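PDB 3OM4: levansucrase from Bacillus megaterium, which belongs to the levansucrase/invertase family, whose members share a five-bladed beta-propeller fold. Local coordinates for residues A79-Y84 with N186-D191; Y103-K108 with W117-R122; L137-Q142 with S164-G169; P372-G377 with S436-V441. The protein carries 1 engineered substitution. All blocks are in the same frame, centred on the assembly; numbering follows the deposited sequence.

Interaction 1 of 4, residues A79-Y84 with N186-D191; sequences ATYHGY and NTLKVD
Leu188 lies against one face of the Tyr84 ring, and this pair makes up the tight half of the contact. Its CG sits 3.9 Å from the Tyr84 ring centroid and 20° off the ring normal, a CH-pi contact offset toward the rim. One methyl, CD1, reaches back to Tyr84 CG at 3.7 Å, while the other, CD2, lies near the CD2-CE2 side of the ring. That same CD2 meets Tyr81 at the ring edge, 4.1 Å from Tyr81 CE2. Tyr81 and Tyr84 are the two ends of a type I' turn closed by backbone bonds in both directions, Tyr81 N to Tyr84 O and Tyr84 N to Tyr81 O. With CG opposite the backbone N in Tyr81 (chi1 -176°) but beside it in Tyr84 (chi1 -65°), Tyr84 offers the leucine a face and Tyr81 only an edge.

The phenol end is close but polar, with Tyr84 OH 3.3 Å from Asn186 C, and exposed Asn186 marks the solvent side. No direct hydrogen bond joins the segments; a water 2.6 Å from Tyr84 OH donates to Thr187 O at 2.9 Å and bridges the two. Beyond the segments, Tyr106 meets the Tyr84 ring edge-to-face and binds Leu188 N through its hydroxyl. The type I' turn is thus held to strand 187-200 by apolar burial of one leucine, while the tyrosine hydroxyl has that water and Lys108 NZ as its main partners.

Interaction 2 of 4, residues Y103-K108 with W117-R122; sequences YLFYKK and WKNAGR
Lys107 lies over one face of the Trp117 indole, across this antiparallel hairpin, with its CB 3.6 Å from the centroid of the six-membered ring. The lysine then bends at chi3 and chi4, so that CE stays over the indole, 3.5 Å from Trp117 CZ2. Lys118 CB covers a face of Tyr106 at 3.8 Å from the ring centroid; its CE reaches Tyr106 OH, and its NZ goes on to hydrogen-bond Asn186 O. In Tyr106, CG stands between the backbone N and the carbonyl carbon (chi1 64°), which swings the ring over the neighbouring strand. At the far end Arg122 CG rides on the Tyr103 face, with the guanidinium turned 53° from the ring and salt-bridged to Asp126 and Glu143. Asn119 stacks its amide on Phe105, the planes 25° apart, and its OD1 takes the Gly121 N-H at 2.8 Å in an Asx turn. That turn lies at a beta bulge: Leu104 N bonds Gly121 O at 3.0 Å, whereas Leu104 O receives Ala120 N at 2.8 Å. Strand 118-122 pairs with strand 101-108, whose other edge pairs with strand 84-92. Tyr106 and Lys118 face strand 187-200, and Trp117 meets Phe425 edge-to-face.

Interaction 3 of 4, residues L137-Q142 with S164-G169; sequences LKNQTQ and SGKQYG
A 3-10 turn at 137-139 runs into a loop, and opposite it the chain leaving strand 156-164 curls so that Ser164 O accepts both Gln167 N and Gly169 N, from opposite faces of its carbonyl plane. Two side-chain hydroxyls then tie the loops together. Ser164 OG, placed opposite its own backbone N (chi1 -177°), donates to Asn139 O at 2.7 Å, from well above the carbonyl plane. The next residue donates too: Gly165 N reaches Thr141 OG1 across 2.8 Å, a fairly straight bond with 163° at the hydrogen. The threonine hydroxyl also makes a weak bond to Tyr163 O, where Thr141 and Gln142 form a classic beta bulge.

Asn139 and Gln167 stack their amides, the planes 25° apart. Asn139 OD1 and Gln167 NE2 approach to 3.4 Å at an angle too poor for a hydrogen bond, but a water donates to both Asn139 OD1 and Gln167 OE1, and Lys170 NZ is a further partner of the latter. On the other flank, Lys166 bends at chi3 to pass over the backbone, its CE lying 3.6 Å from Thr141 CG2. Lys166 NZ donates to a second water at 3.2 Å, which in turn gives its protons to Lys138 O and Gln140 O. The chemistry is that of a surface seam: two direct hydrogen bonds engage backbone groups, one water joins two amide oxygens, and the other ties a lysine to two backbone carbonyls, with little apolar burial.

Interaction 4 of 4, residues P372-G377 with S436-V441; sequences PLNDTG and SKTSVV
Asn374 lays its amide across Thr438 at about a right angle and bonds it twice. Its OD1 accepts Thr438 N at 2.9 Å with a nearly straight 168° at the hydrogen, while ND2 donates to Thr438 OG1, also at 2.9 Å and close to the amide plane. The two bonds use both ends of the amide and fix its rotation; Leu378 O takes ND2 as well. Thr438 OG1 can receive ND2 because it stands between its own backbone N and carbonyl carbon (chi1 75°), which turns CG2 toward Leu373 CD1, 3.8 Å away. The asparagine backbone adds a third link, Asn374 N to Ser436 O at 2.8 Å. On the outer side Lys437 NZ lies 4.2 Å from Asp375 OD2, too far for a salt bridge, although the opposite charges may still attract. A water there accepts from Asp375 N at 2.8 Å. This polar junction joins two four-stranded antiparallel sheets at their outermost strands: an irregular part of strand 371-382, beside strand 356-363, meets the start of strand 437-448, beside strand 424-434. Val379 touches both Leu373 and Thr438, and the loop residues Gln34 and Phe35 pack on Asn374.

Interactions 1 and 2 both reach the same sheet, their centres 9 Å apart, with interaction 2 nested inside the loop that interaction 1 closes. Lysines of interaction 2 extend to polar atoms of interaction 1 and join the two directly. Interaction 1 is mostly buried and apolar; interaction 2 is partly buried and adds regular strand pairing to its aromatic faces. Interaction 3 lies at the surface, about 26 Å from interaction 2 between centres, and relies on hydroxyls and waters. Interaction 4, on the opposite side of the chain's centre from interaction 3, belongs to other sheets and combines one backbone bond with an asparagine amide.

Interaction 1 of 4, residues A79-Y84 with N186-D191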
# COMPACT_ATOMS: atom_id res chain seq x y z
N ALA A 79 4.45 -15.06 8.80
CA ALA A 79 4.36 -15.68 10.11
C ALA A 79 3.60 -17.00 10.05
O ALA A 79 2.79 -17.23 9.15
CB ALA A 79 3.69 -14.73 11.10
N THR A 80 3.90 -17.88 11.01
CA THR A 80 3.10 -19.08 11.23
C THR A 80 2.49 -18.96 12.62
O THR A 80 3.20 -18.83 13.62
CB THR A 80 3.93 -20.37 11.13
OG1 THR A 80 4.86 -20.27 10.04
CG2 THR A 80 3.02 -21.57 10.91
N TYR A 81 1.16 -18.97 12.66
CA TYR A 81 0.43 -18.83 13.90
C TYR A 81 -0.30 -20.13 14.21
O TYR A 81 -1.31 -20.44 13.59
CB TYR A 81 -0.56 -17.66 13.82
CG TYR A 81 -1.28 -17.38 15.12
CD1 TYR A 81 -0.64 -16.72 16.16
CD2 TYR A 81 -2.60 -17.79 15.30
CE1 TYR A 81 -1.29 -16.46 17.35
CE2 TYR A 81 -3.26 -17.54 16.50
CZ TYR A 81 -2.60 -16.87 17.52
OH TYR A 81 -3.25 -16.62 18.70
N HIS A 82 0.24 -20.88 15.17
CA HIS A 82 -0.32 -22.17 15.56
C HIS A 82 -0.60 -23.06 14.35
O HIS A 82 -1.67 -23.66 14.23
CB HIS A 82 -1.59 -21.97 16.42
CG HIS A 82 -1.30 -21.40 17.77
ND1 HIS A 82 -1.56 -20.08 18.10
CD2 HIS A 82 -0.75 -21.96 18.88
CE1 HIS A 82 -1.19 -19.86 19.36
NE2 HIS A 82 -0.70 -20.99 19.85
N GLY A 83 0.37 -23.11 13.44
CA GLY A 83 0.28 -23.92 12.22
C GLY A 83 -0.47 -23.28 11.06
O GLY A 83 -0.66 -23.91 10.02
N TYR A 84 -0.89 -22.03 11.24
CA TYR A 84 -1.68 -21.33 10.23
C TYR A 84 -0.95 -20.14 9.62
O TYR A 84 -0.18 -19.46 10.30
CB TYR A 84 -3.00 -20.82 10.83
CG TYR A 84 -3.94 -21.90 11.29
CD1 TYR A 84 -4.79 -22.54 10.39
CD2 TYR A 84 -4.00 -22.26 12.63
CE1 TYR A 84 -5.66 -23.53 10.82
CE2 TYR A 84 -4.87 -23.26 13.07
CZ TYR A 84 -5.70 -23.88 12.16
OH TYR A 84 -6.56 -24.86 12.58
N ASN A 186 -9.17 -27.45 13.59
CA ASN A 186 -9.15 -26.90 12.23
C ASN A 186 -9.74 -25.49 12.08
O ASN A 186 -9.94 -25.01 10.96
CB ASN A 186 -9.81 -27.87 11.24
CG ASN A 186 -11.28 -28.13 11.55
OD1 ASN A 186 -12.12 -27.24 11.42
ND2 ASN A 186 -11.59 -29.36 11.96
N THR A 187 -10.00 -24.82 13.20
CA THR A 187 -10.63 -23.50 13.19
C THR A 187 -9.85 -22.48 14.02
O THR A 187 -9.35 -22.79 15.11
CB THR A 187 -12.10 -23.57 13.69
OG1 THR A 187 -12.78 -24.64 13.04
CG2 THR A 187 -12.84 -22.26 13.43
N LEU A 188 -9.74 -21.26 13.49
CA LEU A 188 -9.28 -20.10 14.24
C LEU A 188 -10.47 -19.17 14.45
O LEU A 188 -11.32 -19.02 13.57
CB LEU A 188 -8.17 -19.36 13.50
CG LEU A 188 -6.75 -19.93 13.46
CD1 LEU A 188 -5.89 -19.06 12.56
CD2 LEU A 188 -6.13 -20.03 14.85
N LYS A 189 -10.52 -18.54 15.62
CA LYS A 189 -11.60 -17.62 15.96
C LYS A 189 -11.04 -16.27 16.40
O LYS A 189 -10.04 -16.21 17.12
CB LYS A 189 -12.45 -18.21 17.09
CG LYS A 189 -13.63 -17.35 17.53
CD LYS A 189 -14.23 -17.86 18.83
CE LYS A 189 -15.32 -16.92 19.33
NZ LYS A 189 -15.94 -17.42 20.59
N VAL A 190 -11.67 -15.20 15.94
CA VAL A 190 -11.40 -13.87 16.49
C VAL A 190 -12.28 -13.71 17.73
O VAL A 190 -13.51 -13.68 17.63
CB VAL A 190 -11.67 -12.74 15.46
CG1 VAL A 190 -11.57 -11.37 16.13
CG2 VAL A 190 -10.70 -12.84 14.29
N ASP A 191 -11.64 -13.64 18.89
CA ASP A 191 -12.34 -13.48 20.16
C ASP A 191 -12.80 -12.05 20.36
O ASP A 191 -13.89 -11.79 20.86
CB ASP A 191 -11.43 -13.88 21.32
CG ASP A 191 -10.98 -15.33 21.25
OD1 ASP A 191 -11.55 -16.11 20.46
OD2 ASP A 191 -10.05 -15.68 22.00
O HOH W 1 -7.21 -24.82 15.10

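Interaction 2 of 4, residues Y103-K108 with W117-R122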
# COMPACT_ATOMS: atom_id res chain seq x y z
N TYR A 103 -11.20 -8.28 7.18
CA TYR A 103 -11.53 -9.67 7.47
C TYR A 103 -10.25 -10.45 7.72
O TYR A 103 -9.19 -10.10 7.21
CB TYR A 103 -12.31 -10.30 6.31
CG TYR A 103 -13.77 -9.93 6.25
CD1 TYR A 103 -14.75 -10.81 6.70
CD2 TYR A 103 -14.18 -8.70 5.72
CE1 TYR A 103 -16.10 -10.48 6.64
CE2 TYR A 103 -15.53 -8.36 5.65
CZ TYR A 103 -16.48 -9.25 6.12
OH TYR A 103 -17.81 -8.92 6.05
N LEU A 104 -10.36 -11.51 8.52
CA LEU A 104 -9.22 -12.36 8.80
C LEU A 104 -9.42 -13.72 8.14
O LEU A 104 -10.32 -14.47 8.52
CB LEU A 104 -9.00 -12.51 10.31
CG LEU A 104 -7.67 -13.07 10.82
CD1 LEU A 104 -7.40 -12.56 12.22
CD2 LEU A 104 -7.60 -14.60 10.77
N PHE A 105 -8.59 -14.00 7.14
CA PHE A 105 -8.58 -15.31 6.48
C PHE A 105 -7.39 -16.11 6.98
O PHE A 105 -6.35 -15.54 7.34
CB PHE A 105 -8.50 -15.15 4.96
CG PHE A 105 -9.73 -14.56 4.34
CD1 PHE A 105 -10.78 -15.37 3.93
CD2 PHE A 105 -9.83 -13.18 4.15
CE1 PHE A 105 -11.92 -14.83 3.35
CE2 PHE A 105 -10.97 -12.63 3.56
CZ PHE A 105 -12.02 -13.45 3.17
N TYR A 106 -7.53 -17.43 7.01
CA TYR A 106 -6.46 -18.31 7.49
C TYR A 106 -6.42 -19.64 6.75
O TYR A 106 -7.43 -20.11 6.24
CB TYR A 106 -6.57 -18.52 9.00
CG TYR A 106 -7.82 -19.25 9.45
CD1 TYR A 106 -7.78 -20.60 9.77
CD2 TYR A 106 -9.04 -18.58 9.55
CE1 TYR A 106 -8.92 -21.28 10.18
CE2 TYR A 106 -10.19 -19.25 9.96
CZ TYR A 106 -10.12 -20.60 10.27
OH TYR A 106 -11.24 -21.27 10.68
N LYS A 107 -5.24 -20.25 6.73
CA LYS A 107 -5.00 -21.47 5.96
C LYS A 107 -3.93 -22.29 6.65
O LYS A 107 -2.91 -21.75 7.09
CB LYS A 107 -4.57 -21.10 4.53
CG LYS A 107 -4.14 -22.27 3.65
CD LYS A 107 -3.56 -21.81 2.30
CE LYS A 107 -2.19 -21.11 2.43
NZ LYS A 107 -1.11 -21.99 2.96
N LYS A 108 -4.16 -23.60 6.75
CA LYS A 108 -3.13 -24.53 7.22
C LYS A 108 -1.86 -24.29 6.40
O LYS A 108 -1.91 -24.24 5.17
CB LYS A 108 -3.60 -25.98 7.06
CG LYS A 108 -4.74 -26.38 7.99
CD LYS A 108 -4.23 -26.71 9.39
CE LYS A 108 -5.36 -27.11 10.32
NZ LYS A 108 -4.90 -27.18 11.74
N TRP A 117 -8.48 -21.53 2.05
CA TRP A 117 -8.58 -20.32 2.85
C TRP A 117 -9.93 -20.26 3.55
O TRP A 117 -10.96 -20.14 2.90
CB TRP A 117 -8.38 -19.07 2.00
CG TRP A 117 -6.96 -18.87 1.60
CD1 TRP A 117 -6.40 -19.18 0.40
CD2 TRP A 117 -5.92 -18.32 2.41
NE1 TRP A 117 -5.06 -18.85 0.40
CE2 TRP A 117 -4.74 -18.32 1.62
CE3 TRP A 117 -5.86 -17.82 3.72
CZ2 TRP A 117 -3.52 -17.85 2.10
CZ3 TRP A 117 -4.64 -17.35 4.20
CH2 TRP A 117 -3.49 -17.37 3.39
N LYS A 118 -9.89 -20.39 4.87
CA LYS A 118 -11.09 -20.25 5.69
C LYS A 118 -11.23 -18.81 6.16
O LYS A 118 -10.26 -18.06 6.17
CB LYS A 118 -11.04 -21.21 6.89
CG LYS A 118 -11.10 -22.69 6.50
CD LYS A 118 -11.05 -23.60 7.73
CE LYS A 118 -12.41 -23.71 8.39
NZ LYS A 118 -12.42 -24.76 9.45
N ASN A 119 -12.45 -18.43 6.54
CA ASN A 119 -12.77 -17.06 6.93
C ASN A 119 -13.17 -16.99 8.40
O ASN A 119 -14.18 -17.57 8.81
CB ASN A 119 -13.89 -16.53 6.03
CG ASN A 119 -14.22 -15.06 6.28
OD1 ASN A 119 -13.56 -14.38 7.06
ND2 ASN A 119 -15.25 -14.58 5.60
N ALA A 120 -12.38 -16.26 9.19
CA ALA A 120 -12.67 -16.08 10.62
C ALA A 120 -13.62 -14.90 10.86
O ALA A 120 -13.98 -14.61 12.00
CB ALA A 120 -11.37 -15.92 11.41
N GLY A 121 -14.01 -14.22 9.78
CA GLY A 121 -14.93 -13.09 9.86
C GLY A 121 -14.21 -11.77 10.02
O GLY A 121 -12.99 -11.69 9.85
N ARG A 122 -14.97 -10.72 10.35
CA ARG A 122 -14.41 -9.39 10.57
C ARG A 122 -13.56 -9.34 11.83
O ARG A 122 -13.91 -9.94 12.84
CB ARG A 122 -15.53 -8.35 10.67
CG ARG A 122 -16.09 -7.89 9.34
CD ARG A 122 -17.12 -6.79 9.55
NE ARG A 122 -16.54 -5.64 10.26
CZ ARG A 122 -17.23 -4.59 10.71
NH1 ARG A 122 -18.54 -4.53 10.53
NH2 ARG A 122 -16.60 -3.61 11.33
O HOH W 2 -13.54 -19.93 10.76

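Interaction 3 of 4, residues L137-Q142 with S164-G169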
# COMPACT_ATOMS: atom_id res chain seq x y z
N LEU A 137 -11.38 7.28 16.87
CA LEU A 137 -12.06 6.03 16.49
C LEU A 137 -13.58 6.10 16.37
O LEU A 137 -14.14 5.48 15.47
CB LEU A 137 -11.64 4.88 17.42
CG LEU A 137 -10.33 4.17 17.06
CD1 LEU A 137 -9.85 3.31 18.22
CD2 LEU A 137 -10.47 3.33 15.78
N LYS A 138 -14.23 6.85 17.26
CA LYS A 138 -15.70 6.96 17.22
C LYS A 138 -16.22 7.56 15.91
O LYS A 138 -17.40 7.43 15.59
CB LYS A 138 -16.21 7.77 18.42
CG LYS A 138 -15.80 9.23 18.43
CD LYS A 138 -16.31 9.94 19.68
CE LYS A 138 -15.75 11.35 19.78
NZ LYS A 138 -14.28 11.37 20.02
N ASN A 139 -15.33 8.18 15.14
CA ASN A 139 -15.69 8.86 13.89
C ASN A 139 -15.43 8.03 12.63
O ASN A 139 -15.74 8.46 11.52
CB ASN A 139 -14.97 10.21 13.80
CG ASN A 139 -15.31 11.14 14.94
OD1 ASN A 139 -14.45 11.53 15.72
ND2 ASN A 139 -16.59 11.51 15.04
N GLN A 140 -14.88 6.83 12.82
CA GLN A 140 -14.51 5.95 11.71
C GLN A 140 -15.72 5.50 10.89
O GLN A 140 -16.74 5.11 11.46
CB GLN A 140 -13.76 4.73 12.23
CG GLN A 140 -13.32 3.76 11.14
CD GLN A 140 -12.61 2.55 11.70
OE1 GLN A 140 -11.42 2.61 12.01
NE2 GLN A 140 -13.34 1.45 11.84
N THR A 141 -15.58 5.56 9.57
CA THR A 141 -16.63 5.10 8.65
C THR A 141 -16.17 3.91 7.81
O THR A 141 -17.00 3.13 7.33
CB THR A 141 -17.14 6.24 7.72
OG1 THR A 141 -16.09 6.65 6.83
CG2 THR A 141 -17.62 7.43 8.53
N GLN A 142 -14.86 3.77 7.64
CA GLN A 142 -14.27 2.66 6.86
C GLN A 142 -12.95 2.19 7.47
O GLN A 142 -12.22 2.97 8.08
CB GLN A 142 -14.04 3.08 5.41
CG GLN A 142 -15.29 3.16 4.54
CD GLN A 142 -14.97 3.34 3.07
OE1 GLN A 142 -14.31 2.51 2.45
NE2 GLN A 142 -15.46 4.44 2.50
N SER A 164 -12.27 8.34 8.10
CA SER A 164 -13.51 9.01 8.50
C SER A 164 -14.08 9.84 7.35
O SER A 164 -13.64 10.96 7.11
CB SER A 164 -13.30 9.88 9.74
OG SER A 164 -14.52 10.47 10.15
N GLY A 165 -15.06 9.27 6.66
CA GLY A 165 -15.75 9.96 5.57
C GLY A 165 -16.53 11.17 6.05
O GLY A 165 -16.73 12.13 5.30
N LYS A 166 -16.97 11.12 7.31
CA LYS A 166 -17.71 12.22 7.94
C LYS A 166 -16.81 13.36 8.43
O LYS A 166 -17.30 14.42 8.80
CB LYS A 166 -18.58 11.69 9.09
CG LYS A 166 -17.81 11.24 10.33
CD LYS A 166 -18.74 10.72 11.43
CE LYS A 166 -19.30 9.34 11.09
NZ LYS A 166 -20.16 8.78 12.18
N GLN A 167 -15.50 13.12 8.44
CA GLN A 167 -14.53 14.15 8.83
C GLN A 167 -13.59 14.49 7.68
O GLN A 167 -12.36 14.53 7.85
CB GLN A 167 -13.77 13.73 10.10
CG GLN A 167 -14.63 13.68 11.36
CD GLN A 167 -13.81 13.65 12.64
OE1 GLN A 167 -12.71 13.11 12.69
NE2 GLN A 167 -14.37 14.23 13.70
N TYR A 168 -14.18 14.72 6.51
CA TYR A 168 -13.48 15.18 5.30
C TYR A 168 -12.42 14.20 4.80
O TYR A 168 -11.46 14.59 4.11
CB TYR A 168 -12.88 16.57 5.51
CG TYR A 168 -13.81 17.59 6.14
CD1 TYR A 168 -14.67 18.35 5.35
CD2 TYR A 168 -13.83 17.79 7.52
CE1 TYR A 168 -15.53 19.29 5.93
CE2 TYR A 168 -14.68 18.72 8.10
CZ TYR A 168 -15.52 19.47 7.30
OH TYR A 168 -16.36 20.39 7.89
N GLY A 169 -12.58 12.92 5.13
CA GLY A 169 -11.65 11.88 4.70
C GLY A 169 -10.42 11.78 5.58
O GLY A 169 -9.36 11.36 5.11
O HOH W 3 -18.27 6.47 13.21
O HOH W 4 -11.49 12.25 14.71

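Interaction 4 of 4, residues P372-G377 with S436-V441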
# COMPACT_ATOMS: atom_id res chain seq x y z
N PRO A 372 16.61 4.44 -7.35
CA PRO A 372 15.62 3.68 -8.12
C PRO A 372 16.12 2.32 -8.62
O PRO A 372 17.22 2.21 -9.16
CB PRO A 372 15.31 4.61 -9.30
CG PRO A 372 16.48 5.52 -9.41
CD PRO A 372 17.01 5.69 -8.02
N LEU A 373 15.29 1.29 -8.44
CA LEU A 373 15.56 -0.02 -9.00
C LEU A 373 15.39 0.01 -10.52
O LEU A 373 14.50 0.71 -11.03
CB LEU A 373 14.64 -1.09 -8.39
CG LEU A 373 14.74 -1.34 -6.88
CD1 LEU A 373 13.61 -2.24 -6.41
CD2 LEU A 373 16.08 -1.94 -6.47
N ASN A 374 16.25 -0.71 -11.23
CA ASN A 374 16.21 -0.76 -12.69
C ASN A 374 16.30 0.64 -13.32
O ASN A 374 15.64 0.94 -14.31
CB ASN A 374 14.96 -1.51 -13.17
CG ASN A 374 14.79 -2.84 -12.48
OD1 ASN A 374 15.64 -3.72 -12.59
ND2 ASN A 374 13.68 -3.00 -11.75
N ASP A 375 17.12 1.48 -12.69
CA ASP A 375 17.44 2.83 -13.15
C ASP A 375 16.31 3.84 -12.98
O ASP A 375 16.56 5.01 -12.67
CB ASP A 375 17.95 2.83 -14.59
CG ASP A 375 19.19 1.97 -14.78
OD1 ASP A 375 19.24 1.22 -15.77
OD2 ASP A 375 20.10 2.03 -13.93
N THR A 376 15.07 3.40 -13.18
CA THR A 376 13.92 4.31 -13.25
C THR A 376 12.99 4.19 -12.05
O THR A 376 12.19 5.10 -11.81
CB THR A 376 13.08 4.02 -14.50
OG1 THR A 376 12.47 2.73 -14.37
CG2 THR A 376 13.94 4.08 -15.77
N GLY A 377 13.07 3.08 -11.34
CA GLY A 377 12.13 2.79 -10.26
C GLY A 377 11.06 1.79 -10.66
O GLY A 377 10.34 1.28 -9.81
N SER A 436 20.37 -3.75 -7.37
CA SER A 436 19.41 -2.71 -7.76
C SER A 436 18.59 -3.12 -8.99
O SER A 436 17.94 -2.28 -9.62
CB SER A 436 20.12 -1.38 -8.01
OG SER A 436 21.09 -1.49 -9.04
N LYS A 437 18.61 -4.41 -9.32
CA LYS A 437 17.90 -4.94 -10.48
C LYS A 437 16.82 -5.92 -10.03
O LYS A 437 17.03 -6.69 -9.10
CB LYS A 437 18.87 -5.64 -11.44
CG LYS A 437 20.10 -4.81 -11.83
CD LYS A 437 19.83 -3.93 -13.05
CE LYS A 437 20.86 -2.81 -13.16
NZ LYS A 437 20.61 -1.72 -12.18
N THR A 438 15.67 -5.87 -10.69
CA THR A 438 14.60 -6.83 -10.43
C THR A 438 14.10 -7.42 -11.75
O THR A 438 14.29 -6.82 -12.81
CB THR A 438 13.40 -6.21 -9.67
OG1 THR A 438 12.63 -5.39 -10.55
CG2 THR A 438 13.87 -5.37 -8.48
N SER A 439 13.46 -8.59 -11.67
CA SER A 439 12.82 -9.18 -12.84
C SER A 439 11.70 -10.14 -12.45
O SER A 439 11.84 -10.90 -11.49
CB SER A 439 13.83 -9.92 -13.72
OG SER A 439 13.17 -10.56 -14.80
N VAL A 440 10.62 -10.09 -13.22
CA VAL A 440 9.53 -11.06 -13.08
C VAL A 440 10.08 -12.43 -13.45
O VAL A 440 10.72 -12.60 -14.49
CB VAL A 440 8.33 -10.69 -13.98
CG1 VAL A 440 7.28 -11.80 -13.97
CG2 VAL A 440 7.70 -9.38 -13.53
N VAL A 441 9.85 -13.41 -12.58
CA VAL A 441 10.33 -14.76 -12.83
C VAL A 441 9.49 -15.45 -13.89
O VAL A 441 8.26 -15.56 -13.78
CB VAL A 441 10.45 -15.60 -11.53
CG1 VAL A 441 10.95 -17.02 -11.84
CG2 VAL A 441 11.39 -14.92 -10.55
O HOH W 5 19.17 0.68 -10.89